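Rev protein (Borrelia burgdorferi, PDB 5EQZ) is of unknown function but belongs to the plasmid-encoded Borrelia REV family and is probably a lipoprotein whose soluble part folds as an elongated, all-helical bundle. Local coordinates at residues 16-19 / 20-24; 60-63 / 64-68; 67-70 / 71-74; 73-76 / 77-81; 81-84 / 85-89. One frame throughout, in Å; residues are numbered along the deposited sequence. Where two conformers were deposited one is given.

Contact 1 (16-19 / 20-24); sequences IDSL and MEDVL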
loop_
_atom_site.group_PDB
_atom_site.type_symbol
_atom_site.label_atom_id
_atom_site.label_comp_id
_atom_site.label_asym_id
_atom_site.label_seq_id
_atom_site.Cartn_x
_atom_site.Cartn_y
_atom_site.Cartn_z
ATOM N N ILE A 16 -13.399 -14.918 -7.159
ATOM C CA ILE A 16 -12.241 -14.266 -7.754
ATOM C C ILE A 16 -12.605 -12.860 -8.209
ATOM O O ILE A 16 -11.869 -11.902 -7.938
ATOM C CB ILE A 16 -11.683 -15.110 -8.914
ATOM C CG1 ILE A 16 -11.224 -16.478 -8.407
ATOM C CG2 ILE A 16 -10.531 -14.383 -9.612
ATOM C CD1 ILE A 16 -10.942 -17.443 -9.524
ATOM N N ASP A 17 -13.753 -12.712 -8.886
ATOM C CA ASP A 17 -14.164 -11.406 -9.406
ATOM C C ASP A 17 -14.269 -10.376 -8.291
ATOM O O ASP A 17 -13.802 -9.242 -8.435
ATOM C CB ASP A 17 -15.524 -11.493 -10.099
ATOM C CG ASP A 17 -15.489 -12.240 -11.419
ATOM O OD1 ASP A 17 -14.403 -12.526 -11.971
ATOM O OD2 ASP A 17 -16.597 -12.519 -11.910
ATOM N N SER A 18 -14.938 -10.745 -7.200
ATOM C CA SER A 18 -15.144 -9.808 -6.096
ATOM C C SER A 18 -13.811 -9.361 -5.514
ATOM O O SER A 18 -13.595 -8.168 -5.274
ATOM C CB SER A 18 -16.013 -10.459 -5.020
ATOM O OG SER A 18 -16.224 -9.577 -3.929
ATOM N N LEU A 19 -12.902 -10.305 -5.284
ATOM C CA LEU A 19 -11.585 -9.944 -4.774
ATOM C C LEU A 19 -10.818 -9.099 -5.785
ATOM O O LEU A 19 -10.110 -8.156 -5.398
ATOM C CB LEU A 19 -10.818 -11.211 -4.401
ATOM C CG LEU A 19 -9.509 -11.070 -3.636
ATOM C CD1 LEU A 19 -9.678 -10.135 -2.434
ATOM C CD2 LEU A 19 -9.044 -12.461 -3.176
ATOM N N MET A 20 -10.965 -9.402 -7.083
ATOM C CA MET A 20 -10.306 -8.608 -8.115
ATOM C C MET A 20 -10.782 -7.148 -8.064
ATOM O O MET A 20 -9.974 -6.215 -8.148
ATOM C CB MET A 20 -10.581 -9.199 -9.508
ATOM C CG MET A 20 -10.008 -8.318 -10.647
ATOM S SD MET A 20 -8.194 -8.250 -10.691
ATOM C CE MET A 20 -7.798 -9.460 -11.889
ATOM N N GLU A 21 -12.096 -6.931 -7.923
ATOM C CA GLU A 21 -12.606 -5.561 -7.892
ATOM C C GLU A 21 -12.057 -4.798 -6.688
ATOM O O GLU A 21 -11.727 -3.609 -6.800
ATOM C CB GLU A 21 -14.138 -5.534 -7.872
ATOM C CG GLU A 21 -14.840 -6.175 -9.108
ATOM C CD GLU A 21 -14.498 -5.495 -10.423
ATOM O OE1 GLU A 21 -13.881 -4.405 -10.427
ATOM O OE2 GLU A 21 -14.822 -6.057 -11.498
ATOM N N ASP A 22 -11.927 -5.476 -5.545
ATOM C CA ASP A 22 -11.336 -4.848 -4.361
ATOM C C ASP A 22 -9.861 -4.531 -4.590
ATOM O O ASP A 22 -9.394 -3.445 -4.223
ATOM C CB ASP A 22 -11.497 -5.753 -3.137
ATOM C CG ASP A 22 -12.913 -5.775 -2.589
ATOM O OD1 ASP A 22 -13.643 -4.777 -2.724
ATOM O OD2 ASP A 22 -13.278 -6.796 -1.974
ATOM N N VAL A 23 -9.112 -5.467 -5.195
ATOM C CA VAL A 23 -7.691 -5.255 -5.469
ATOM C C VAL A 23 -7.496 -4.092 -6.433
ATOM O O VAL A 23 -6.587 -3.265 -6.259
ATOM C CB VAL A 23 -7.057 -6.553 -6.005
ATOM C CG1 VAL A 23 -5.699 -6.293 -6.678
ATOM C CG2 VAL A 23 -6.920 -7.561 -4.879
ATOM N N LEU A 24 -8.364 -3.979 -7.439
ATOM C CA LEU A 24 -8.235 -2.895 -8.406
ATOM C C LEU A 24 -8.513 -1.527 -7.790
ATOM O O LEU A 24 -8.112 -0.517 -8.376
ATOM C CB LEU A 24 -9.178 -3.129 -9.592
ATOM C CG LEU A 24 -8.821 -4.310 -10.499
ATOM C CD1 LEU A 24 -9.886 -4.467 -11.583
ATOM C CD2 LEU A 24 -7.429 -4.150 -11.108
HETATM O O HOH W 1 -14.499 -9.239 -2.265
#

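Contact 2 (60-63 / 64-68); sequences KLLN and LQNSF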
loop_
_atom_site.group_PDB
_atom_site.type_symbol
_atom_site.label_atom_id
_atom_site.label_comp_id
_atom_site.label_asym_id
_atom_site.label_seq_id
_atom_site.Cartn_x
_atom_site.Cartn_y
_atom_site.Cartn_z
ATOM N N LYS A 60 -8.224 -16.293 -14.612
ATOM C CA LYS A 60 -8.740 -15.273 -13.700
ATOM C C LYS A 60 -7.885 -15.162 -12.446
ATOM O O LYS A 60 -7.618 -14.053 -11.959
ATOM C CB LYS A 60 -10.193 -15.575 -13.334
ATOM C CG LYS A 60 -11.153 -15.323 -14.474
ATOM C CD LYS A 60 -12.532 -15.919 -14.222
ATOM C CE LYS A 60 -13.490 -14.919 -13.638
ATOM N NZ LYS A 60 -13.763 -13.777 -14.581
ATOM N N LEU A 61 -7.454 -16.301 -11.902
ATOM C CA LEU A 61 -6.576 -16.294 -10.738
ATOM C C LEU A 61 -5.230 -15.657 -11.060
ATOM O O LEU A 61 -4.677 -14.905 -10.244
ATOM C CB LEU A 61 -6.369 -17.721 -10.232
ATOM C CG LEU A 61 -7.382 -18.245 -9.233
ATOM C CD1 LEU A 61 -7.114 -19.714 -8.973
ATOM C CD2 LEU A 61 -7.303 -17.430 -7.945
ATOM N N LEU A 62 -4.680 -15.955 -12.234
ATOM C CA LEU A 62 -3.424 -15.329 -12.642
ATOM C C LEU A 62 -3.583 -13.821 -12.786
ATOM O O LEU A 62 -2.728 -13.043 -12.329
ATOM C CB LEU A 62 -2.935 -15.953 -13.950
ATOM C CG LEU A 62 -1.532 -15.524 -14.382
ATOM C CD1 LEU A 62 -0.513 -15.899 -13.313
ATOM C CD2 LEU A 62 -1.157 -16.128 -15.733
ATOM N N ASN A 63 -4.674 -13.380 -13.416
ATOM C CA ASN A 63 -4.922 -11.944 -13.505
ATOM C C ASN A 63 -5.035 -11.316 -12.123
ATOM O O ASN A 63 -4.528 -10.211 -11.895
ATOM C CB ASN A 63 -6.178 -11.687 -14.336
ATOM C CG ASN A 63 -5.991 -12.060 -15.794
ATOM O OD1 ASN A 63 -4.864 -12.157 -16.279
ATOM N ND2 ASN A 63 -7.096 -12.258 -16.508
ATOM N N LEU A 64 -5.692 -12.000 -11.185
ATOM C CA LEU A 64 -5.835 -11.470 -9.833
ATOM C C LEU A 64 -4.481 -11.299 -9.149
ATOM O O LEU A 64 -4.218 -10.264 -8.522
ATOM C CB LEU A 64 -6.751 -12.378 -9.020
ATOM C CG LEU A 64 -6.828 -12.110 -7.522
ATOM C CD1 LEU A 64 -7.395 -10.719 -7.249
ATOM C CD2 LEU A 64 -7.625 -13.217 -6.806
ATOM N N GLN A 65 -3.602 -12.297 -9.250
ATOM C CA GLN A 65 -2.271 -12.130 -8.670
ATOM C C GLN A 65 -1.488 -11.027 -9.376
ATOM O O GLN A 65 -0.835 -10.207 -8.714
ATOM C CB GLN A 65 -1.489 -13.442 -8.703
ATOM C CG GLN A 65 -2.225 -14.632 -8.099
ATOM C CD GLN A 65 -1.698 -15.962 -8.627
ATOM O OE1 GLN A 65 -0.534 -16.283 -8.435
ATOM N NE2 GLN A 65 -2.545 -16.728 -9.295
ATOM N N ASN A 66 -1.541 -10.980 -10.714
ATOM C CA ASN A 66 -0.786 -9.958 -11.439
ATOM C C ASN A 66 -1.220 -8.557 -11.021
ATOM O O ASN A 66 -0.378 -7.673 -10.789
ATOM C CB ASN A 66 -0.951 -10.128 -12.946
ATOM C CG ASN A 66 -0.233 -11.354 -13.479
ATOM O OD1 ASN A 66 0.653 -11.906 -12.829
ATOM N ND2 ASN A 66 -0.607 -11.776 -14.681
ATOM N N SER A 67 -2.534 -8.331 -10.928
ATOM C CA SER A 67 -3.024 -7.002 -10.550
ATOM C C SER A 67 -2.600 -6.642 -9.138
ATOM O O SER A 67 -2.227 -5.491 -8.870
ATOM C CB SER A 67 -4.547 -6.940 -10.672
ATOM O OG SER A 67 -4.933 -6.922 -12.040
ATOM N N PHE A 68 -2.639 -7.605 -8.219
ATOM C CA PHE A 68 -2.209 -7.305 -6.858
ATOM C C PHE A 68 -0.734 -6.938 -6.820
ATOM O O PHE A 68 -0.340 -5.963 -6.172
ATOM C CB PHE A 68 -2.463 -8.479 -5.922
ATOM C CG PHE A 68 -1.977 -8.215 -4.525
ATOM C CD1 PHE A 68 -2.756 -7.469 -3.651
ATOM C CD2 PHE A 68 -0.737 -8.660 -4.106
ATOM C CE1 PHE A 68 -2.302 -7.184 -2.365
ATOM C CE2 PHE A 68 -0.273 -8.370 -2.820
ATOM C CZ PHE A 68 -1.066 -7.639 -1.951
HETATM O O HOH W 2 -3.816 -8.505 -14.220
HETATM O O HOH W 3 -2.499 -10.512 -15.929
#

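Contact 3 (67-70 / 71-74); sequences SFQD and KLAA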
loop_
_atom_site.group_PDB
_atom_site.type_symbol
_atom_site.label_atom_id
_atom_site.label_comp_id
_atom_site.label_asym_id
_atom_site.label_seq_id
_atom_site.Cartn_x
_atom_site.Cartn_y
_atom_site.Cartn_z
ATOM N N SER A 67 -2.534 -8.331 -10.928
ATOM C CA SER A 67 -3.024 -7.002 -10.550
ATOM C C SER A 67 -2.600 -6.642 -9.138
ATOM O O SER A 67 -2.227 -5.491 -8.870
ATOM C CB SER A 67 -4.547 -6.940 -10.672
ATOM O OG SER A 67 -4.933 -6.922 -12.040
ATOM N N PHE A 68 -2.639 -7.605 -8.219
ATOM C CA PHE A 68 -2.209 -7.305 -6.858
ATOM C C PHE A 68 -0.734 -6.938 -6.820
ATOM O O PHE A 68 -0.340 -5.963 -6.172
ATOM C CB PHE A 68 -2.463 -8.479 -5.922
ATOM C CG PHE A 68 -1.977 -8.215 -4.525
ATOM C CD1 PHE A 68 -2.756 -7.469 -3.651
ATOM C CD2 PHE A 68 -0.737 -8.660 -4.106
ATOM C CE1 PHE A 68 -2.302 -7.184 -2.365
ATOM C CE2 PHE A 68 -0.273 -8.370 -2.820
ATOM C CZ PHE A 68 -1.066 -7.639 -1.951
ATOM N N GLN A 69 0.110 -7.723 -7.490
ATOM C CA GLN A 69 1.532 -7.402 -7.486
ATOM C C GLN A 69 1.793 -6.023 -8.079
ATOM O O GLN A 69 2.706 -5.313 -7.633
ATOM C CB GLN A 69 2.310 -8.487 -8.233
ATOM C CG GLN A 69 2.426 -9.802 -7.450
ATOM C CD GLN A 69 3.128 -9.643 -6.094
ATOM O OE1 GLN A 69 4.124 -8.920 -5.966
ATOM N NE2 GLN A 69 2.600 -10.322 -5.075
ATOM N N ASP A 70 0.991 -5.601 -9.057
ATOM C CA ASP A 70 1.205 -4.276 -9.629
ATOM C C ASP A 70 0.749 -3.179 -8.675
ATOM O O ASP A 70 1.393 -2.122 -8.583
ATOM C CB ASP A 70 0.483 -4.158 -10.963
ATOM C CG ASP A 70 1.094 -5.043 -12.032
ATOM O OD1 ASP A 70 2.279 -5.444 -11.911
ATOM O OD2 ASP A 70 0.383 -5.335 -13.003
ATOM N N LYS A 71 -0.354 -3.405 -7.958
ATOM C CA LYS A 71 -0.758 -2.466 -6.911
ATOM C C LYS A 71 0.277 -2.423 -5.793
ATOM O O LYS A 71 0.579 -1.348 -5.259
ATOM C CB LYS A 71 -2.127 -2.844 -6.348
ATOM C CG LYS A 71 -3.264 -2.645 -7.346
ATOM C CD LYS A 71 -3.438 -1.178 -7.725
ATOM C CE LYS A 71 -4.416 -1.006 -8.888
ATOM N NZ LYS A 71 -5.092 0.314 -8.842
ATOM N N LEU A 72 0.846 -3.577 -5.432
ATOM C CA LEU A 72 1.876 -3.577 -4.393
ATOM C C LEU A 72 3.136 -2.842 -4.841
ATOM O O LEU A 72 3.715 -2.063 -4.068
ATOM C CB LEU A 72 2.196 -5.009 -3.977
ATOM C CG LEU A 72 3.241 -5.141 -2.875
ATOM C CD1 LEU A 72 2.768 -4.404 -1.625
ATOM C CD2 LEU A 72 3.460 -6.633 -2.590
ATOM N N ALA A 73 3.592 -3.086 -6.073
ATOM C CA ALA A 73 4.762 -2.366 -6.581
ATOM C C ALA A 73 4.550 -0.853 -6.550
ATOM O O ALA A 73 5.460 -0.090 -6.187
ATOM C CB ALA A 73 5.085 -2.833 -8.001
ATOM N N ALA A 74 3.358 -0.396 -6.927
ATOM C CA ALA A 74 3.090 1.041 -6.890
ATOM C C ALA A 74 3.109 1.576 -5.463
ATOM O O ALA A 74 3.670 2.652 -5.206
ATOM C CB ALA A 74 1.748 1.341 -7.553
#

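Contact 4 (73-76 / 77-81); sequences AAKL and AALKA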
loop_
_atom_site.group_PDB
_atom_site.type_symbol
_atom_site.label_atom_id
_atom_site.label_comp_id
_atom_site.label_asym_id
_atom_site.label_seq_id
_atom_site.Cartn_x
_atom_site.Cartn_y
_atom_site.Cartn_z
ATOM N N ALA A 73 3.592 -3.086 -6.073
ATOM C CA ALA A 73 4.762 -2.366 -6.581
ATOM C C ALA A 73 4.550 -0.853 -6.550
ATOM O O ALA A 73 5.460 -0.090 -6.187
ATOM C CB ALA A 73 5.085 -2.833 -8.001
ATOM N N ALA A 74 3.358 -0.396 -6.927
ATOM C CA ALA A 74 3.090 1.041 -6.890
ATOM C C ALA A 74 3.109 1.576 -5.463
ATOM O O ALA A 74 3.670 2.652 -5.206
ATOM C CB ALA A 74 1.748 1.341 -7.553
ATOM N N LYS A 75 2.506 0.840 -4.520
ATOM C CA LYS A 75 2.467 1.299 -3.133
ATOM C C LYS A 75 3.871 1.396 -2.553
ATOM O O LYS A 75 4.238 2.414 -1.950
ATOM C CB LYS A 75 1.612 0.358 -2.289
ATOM C CG LYS A 75 1.675 0.613 -0.789
ATOM C CD LYS A 75 0.937 1.895 -0.402
ATOM C CE LYS A 75 0.783 2.025 1.112
ATOM N NZ LYS A 75 -0.169 3.133 1.445
ATOM N N LEU A 76 4.680 0.346 -2.740
ATOM C CA LEU A 76 6.035 0.351 -2.193
ATOM C C LEU A 76 6.895 1.441 -2.822
ATOM O O LEU A 76 7.731 2.048 -2.141
ATOM C CB LEU A 76 6.686 -1.016 -2.391
ATOM C CG LEU A 76 6.165 -2.116 -1.468
ATOM C CD1 LEU A 76 6.550 -3.485 -2.003
ATOM C CD2 LEU A 76 6.726 -1.925 -0.067
ATOM N N ALA A 77 6.733 1.694 -4.123
ATOM C CA ALA A 77 7.519 2.758 -4.746
ATOM C C ALA A 77 7.091 4.122 -4.218
ATOM O O ALA A 77 7.934 5.002 -3.969
ATOM C CB ALA A 77 7.381 2.701 -6.266
ATOM N N ALA A 78 5.784 4.311 -4.035
ATOM C CA ALA A 78 5.278 5.570 -3.505
ATOM C C ALA A 78 5.795 5.805 -2.094
ATOM O O ALA A 78 6.161 6.936 -1.740
ATOM C CB ALA A 78 3.747 5.574 -3.532
ATOM N N LEU A 79 5.855 4.744 -1.280
ATOM C CA LEU A 79 6.357 4.890 0.089
ATOM C C LEU A 79 7.824 5.316 0.100
ATOM O O LEU A 79 8.197 6.292 0.768
ATOM C CB LEU A 79 6.167 3.582 0.856
ATOM C CG LEU A 79 4.749 3.282 1.330
ATOM C CD1 LEU A 79 4.569 1.791 1.645
ATOM C CD2 LEU A 79 4.454 4.146 2.557
ATOM N N LYS A 80 8.669 4.604 -0.649
ATOM C CA LYS A 80 10.089 4.943 -0.699
ATOM C C LYS A 80 10.312 6.333 -1.294
ATOM O O LYS A 80 11.227 7.058 -0.869
ATOM C CB LYS A 80 10.846 3.872 -1.489
ATOM C CG LYS A 80 10.777 2.496 -0.857
ATOM C CD LYS A 80 11.325 1.402 -1.795
ATOM C CE LYS A 80 11.080 0.006 -1.229
ATOM N NZ LYS A 80 11.403 -1.107 -2.198
ATOM N N ALA A 81 9.465 6.738 -2.250
ATOM C CA ALA A 81 9.567 8.080 -2.820
ATOM C C ALA A 81 9.238 9.147 -1.775
ATOM O O ALA A 81 9.974 10.134 -1.611
ATOM C CB ALA A 81 8.641 8.193 -4.032
#

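Contact 5 (81-84 / 85-89); sequences AAKN and TIENI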
loop_
_atom_site.group_PDB
_atom_site.type_symbol
_atom_site.label_atom_id
_atom_site.label_comp_id
_atom_site.label_asym_id
_atom_site.label_seq_id
_atom_site.Cartn_x
_atom_site.Cartn_y
_atom_site.Cartn_z
ATOM N N ALA A 81 9.465 6.738 -2.250
ATOM C CA ALA A 81 9.567 8.080 -2.820
ATOM C C ALA A 81 9.238 9.147 -1.775
ATOM O O ALA A 81 9.974 10.134 -1.611
ATOM C CB ALA A 81 8.641 8.193 -4.032
ATOM N N ALA A 82 8.131 8.964 -1.053
ATOM C CA ALA A 82 7.786 9.905 0.012
ATOM C C ALA A 82 8.881 9.956 1.075
ATOM O O ALA A 82 9.227 11.039 1.580
ATOM C CB ALA A 82 6.439 9.522 0.636
ATOM N N LYS A 83 9.444 8.792 1.423
ATOM C CA LYS A 83 10.508 8.735 2.423
ATOM C C LYS A 83 11.719 9.532 1.966
ATOM O O LYS A 83 12.268 10.351 2.716
ATOM C CB LYS A 83 10.906 7.279 2.678
ATOM C CG LYS A 83 12.170 7.128 3.536
ATOM C CD LYS A 83 12.661 5.681 3.528
ATOM C CE LYS A 83 13.945 5.539 4.316
ATOM N NZ LYS A 83 13.918 4.356 5.217
ATOM N N ASN A 84 12.145 9.305 0.724
ATOM C CA ASN A 84 13.306 10.004 0.193
ATOM C C ASN A 84 13.082 11.514 0.197
ATOM O O ASN A 84 13.924 12.281 0.687
ATOM C CB ASN A 84 13.596 9.492 -1.216
ATOM C CG ASN A 84 14.814 10.132 -1.813
ATOM O OD1 ASN A 84 15.941 9.831 -1.418
ATOM N ND2 ASN A 84 14.603 11.033 -2.767
ATOM N N THR A 85 11.946 11.957 -0.346
ATOM C CA THR A 85 11.613 13.379 -0.363
ATOM C C THR A 85 11.645 13.983 1.033
ATOM O O THR A 85 12.254 15.034 1.246
ATOM C CB THR A 85 10.233 13.583 -0.985
ATOM O OG1 THR A 85 10.263 13.125 -2.344
ATOM C CG2 THR A 85 9.850 15.057 -0.950
ATOM N N ILE A 86 10.976 13.344 1.996
ATOM C CA ILE A 86 10.930 13.898 3.352
ATOM C C ILE A 86 12.332 14.004 3.928
ATOM O O ILE A 86 12.699 15.023 4.529
ATOM C CB ILE A 86 10.019 13.042 4.252
ATOM C CG1 ILE A 86 8.550 13.185 3.831
ATOM C CG2 ILE A 86 10.225 13.377 5.717
ATOM C CD1 ILE A 86 7.622 12.195 4.524
ATOM N N GLU A 87 13.146 12.961 3.744
ATOM C CA GLU A 87 14.512 12.999 4.263
ATOM C C GLU A 87 15.319 14.138 3.666
ATOM O O GLU A 87 16.150 14.740 4.358
ATOM C CB GLU A 87 15.217 11.672 3.992
ATOM C CG GLU A 87 14.757 10.532 4.868
ATOM C CD GLU A 87 15.447 9.239 4.515
ATOM O OE1 GLU A 87 15.933 9.117 3.367
ATOM O OE2 GLU A 87 15.508 8.349 5.388
ATOM N N ASN A 88 15.094 14.455 2.394
ATOM C CA ASN A 88 15.917 15.436 1.697
ATOM C C ASN A 88 15.438 16.875 1.849
ATOM O O ASN A 88 16.096 17.782 1.328
ATOM C CB ASN A 88 16.005 15.090 0.215
ATOM C CG ASN A 88 16.840 13.856 -0.040
ATOM O OD1 ASN A 88 16.977 13.420 -1.177
ATOM N ND2 ASN A 88 17.416 13.298 1.011
ATOM N N ILE A 89 14.315 17.117 2.524
ATOM C CA ILE A 89 13.920 18.492 2.812
ATOM C C ILE A 89 14.972 19.128 3.714
ATOM O O ILE A 89 15.418 18.527 4.698
ATOM C CB ILE A 89 12.522 18.534 3.445
ATOM C CG1 ILE A 89 11.464 18.070 2.437
ATOM C CG2 ILE A 89 12.220 19.940 3.962
ATOM C CD1 ILE A 89 10.095 17.879 3.034
#

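Contact 1 (16-19 / 20-24)
I16 and M20 begin a run of i to i+4 contacts along the C-terminal half of helix 10-24. The amide of M20 approaches I16 O at 2.8 Å, nearly in line with the carbonyl bond. M20 CB lies against I16 O and D17 O, while the thioether end bends off toward helix 55-88. D17 repeats the pattern: its O accepts the amide of E21, and E21 CG, set beside its backbone N (chi1 -61°), lies 3.3 Å from D17 O; the bend at chi2 then turns the carboxylate aside. The two carboxylates stay apart, with 6.5 Å between D17 OD1 and E21 OE2, and D17 is instead paired in a salt bridge with K60, which should offset the like charge nearby. At S18 the backbone bond is longer, 3.2 Å from S18 O to D22 N. A water sits between the two side chains and donates to D22 OD2 at 2.7 Å; its link to S18 OG is doubtful, being very short and resting on one of two conformers. L19 closes the run with V23. L19 O takes the amide of V23, and the CG2 branch of V23, held beside its own backbone N, comes within 3.3 Å of L19 O; the nearest approach of the two apolar side chains is looser, 4.5 Å between L19 CD1 and V23 CG2. S18 and E21 are exposed, whereas the buried residues serve two neighbours: L19 packs on K41, I42 and L45 of helix 32-48, and I16 meets L61 of helix 55-88, where M20 touches N63 and S67.

Contact 2 (60-63 / 64-68)
L61 and Q65 share a carbonyl that receives two N-H groups. Among the backbone bonds, L61 O accepts Q65 N at 3.0 Å, and K60, L62 and N63 supply their carbonyls in the same way to L64, N66 and S67. A side-chain bond adds to this: with CG beside the backbone N (chi1 -52°), the extended chain of Q65 runs back beside L61, and its amide turns so that Q65 NE2 donates to L61 O, also at 3.0 Å, a weak bond bent to 143°. Water supplies a second polar layer. One molecule accepts from N66 ND2 and donates to N63 OD1, joining two amides three residues apart; another donates to N63 O at 3.0 Å and is hydrogen-bonded to S67 OG. Van der Waals contacts are few. L62 and N66 pass each other at a slant, carbon against amide, with L62 CG 3.9 Å from N66 ND2; the apolar pair is L61 and L64, whose CD2 atoms, L61 CD2 and L64 CD2, come to 4.4 Å. Those last two leucines spend their surface on other helices, L61 on I16 and L64 on I42. The chemistry thus divides around the helix: its wet side is tied by water and amides, while L61 and L64 serve the interior of the bundle.

Contact 3 (67-70 / 71-74)
F68 and L72 form an i to i+4 apolar pair within the long helix 55-88, in a largely surface-facing part of the helix not far from the middle of the chain. One methyl, L72 CD2, does the touching, 4.1 Å from F68 CE2, and it meets the ring obliquely. The same methyl lies 4.1 Å from Q69 OE1, the glutamine and leucine running side by side in one direction. Q69 is bent at chi2 (-59°), which brings its NE2 to the edge of the F68 ring, in the ring plane. F68 itself is the buried member, enclosed by V23 of helix 10-24 and by F35, Y38, K39 and I42 of helix 32-48. Beneath these groups the helical bonds are regular: L72 N to F68 O spans 2.8 Å and A73 N to Q69 O spans 2.9 Å, lengthening to 3.1 Å from A74 N to D70 O. K71 lays its CG 3.4 Å from S67 O, then carries its ammonium group away to the carbonyls of L24 and L26. Partial negative charge gathers at the C-terminal end of a helix, so the lysine would be well matched there: the buried ring packs on helices 10-24 and 32-48, while K71 ties this helix to carbonyls at the end of helix 10-24 and just after it.

Contact 4 (73-76 / 77-81)
Four consecutive i to i+4 bonds, from A73 O to A77 N through L76 O to K80 N, keep this stretch of alpha-helix regular, the last being nearly straight at 173°. It belongs to helix 55-88, the longest helix of this all-helical chain, which falls in a predicted coiled-coil region. K75 and L79 make the principal side-chain contact. K75 CG stands opposite its backbone N (chi1 171°), and a bend at chi2 (72°) turns the otherwise extended methylene chain so that it passes slantwise beside L79; the closest atoms are K75 CE and L79 CD1, at 3.8 Å. Aliphatic carbon is therefore what the lysine offers its neighbour, while its ammonium group continues to the carbonyls of N28, S30 and V108. Three such oxygens would be expected to favour the charged form of this buried lysine. L79 is buried as well, against V137 and I138 of helix 122-142. The alanines need little room: A77 CB sits 3.4 Å from A73 O, and A78 CB lies at the same 3.4 Å from A74 O while facing N28 and V108. On another side of the helix K80 stretches out, its CB, CG and CD all close to the carbonyl of L76, toward a weak, long ion pair with E142. Of those three carbons CG comes nearest, with K80 CG 3.3 Å from L76 O.

Contact 5 (81-84 / 85-89)
The carbonyl oxygen of A81 is approached twice by T85. T85 N donates to A81 O at 3.0 Å, almost straight, and with the hydroxyl set beside its backbone N (chi1 -62°) T85 OG1 lies 3.1 Å from the same oxygen, although its proton has another acceptor within reach. Two residues further on, the side chains of K83 and E87 cross, and it is carbon that meets the carboxylate, K83 CE coming to 3.4 Å from E87 OE2. K83 NZ stays 4.3 Å from E87 OE2, beyond a salt bridge, and binds D135 of helix 122-142 instead; the glutamate can still be expected to add a mild attraction. N84 and N88 turn their amides 73° apart, and N88 OD1 lies equally far, 3.7 Å, from N84 ND2 and N84 OD1, so no bond joins them. Their backbone link, N88 N to N84 O, is bent to 141°, and weak bonds from N88 N to T85 O and from I89 N to I86 O appear alongside it. I86, buried against S127 and A130 of helix 122-142, and I89, touching helix 95-107, anchor the segment. The bent N88 bond and the weak i to i+3 bonds are characteristic of the last turn of an alpha-helix; here K92 NZ also bonds to the carbonyl of E87.

How the contacts relate
Contacts 2 to 5 follow one another along helix 55-88, neighbours sharing S67 and F68, A73 and A74, or A81, whereas contact 1 lies on helix 10-24, beside contacts 2 and 3. D17 and K60 join contact 1 to contact 2 by a salt bridge, and K71 reaches from contact 3 to L24. Contacts 2 and 5 lie on opposite sides of the chain's centre, about 32 Å apart between centres. Contact 3 is a surface contact with F68 as its one buried residue; the others are partly buried. Water bridges are most developed in contact 2, contact 4 pairs alanines and aliphatic carbon with a buried lysine held by loop carbonyls, and contact 5 gathers polar groups where the helix runs out, now facing helices 95-107 and 122-142.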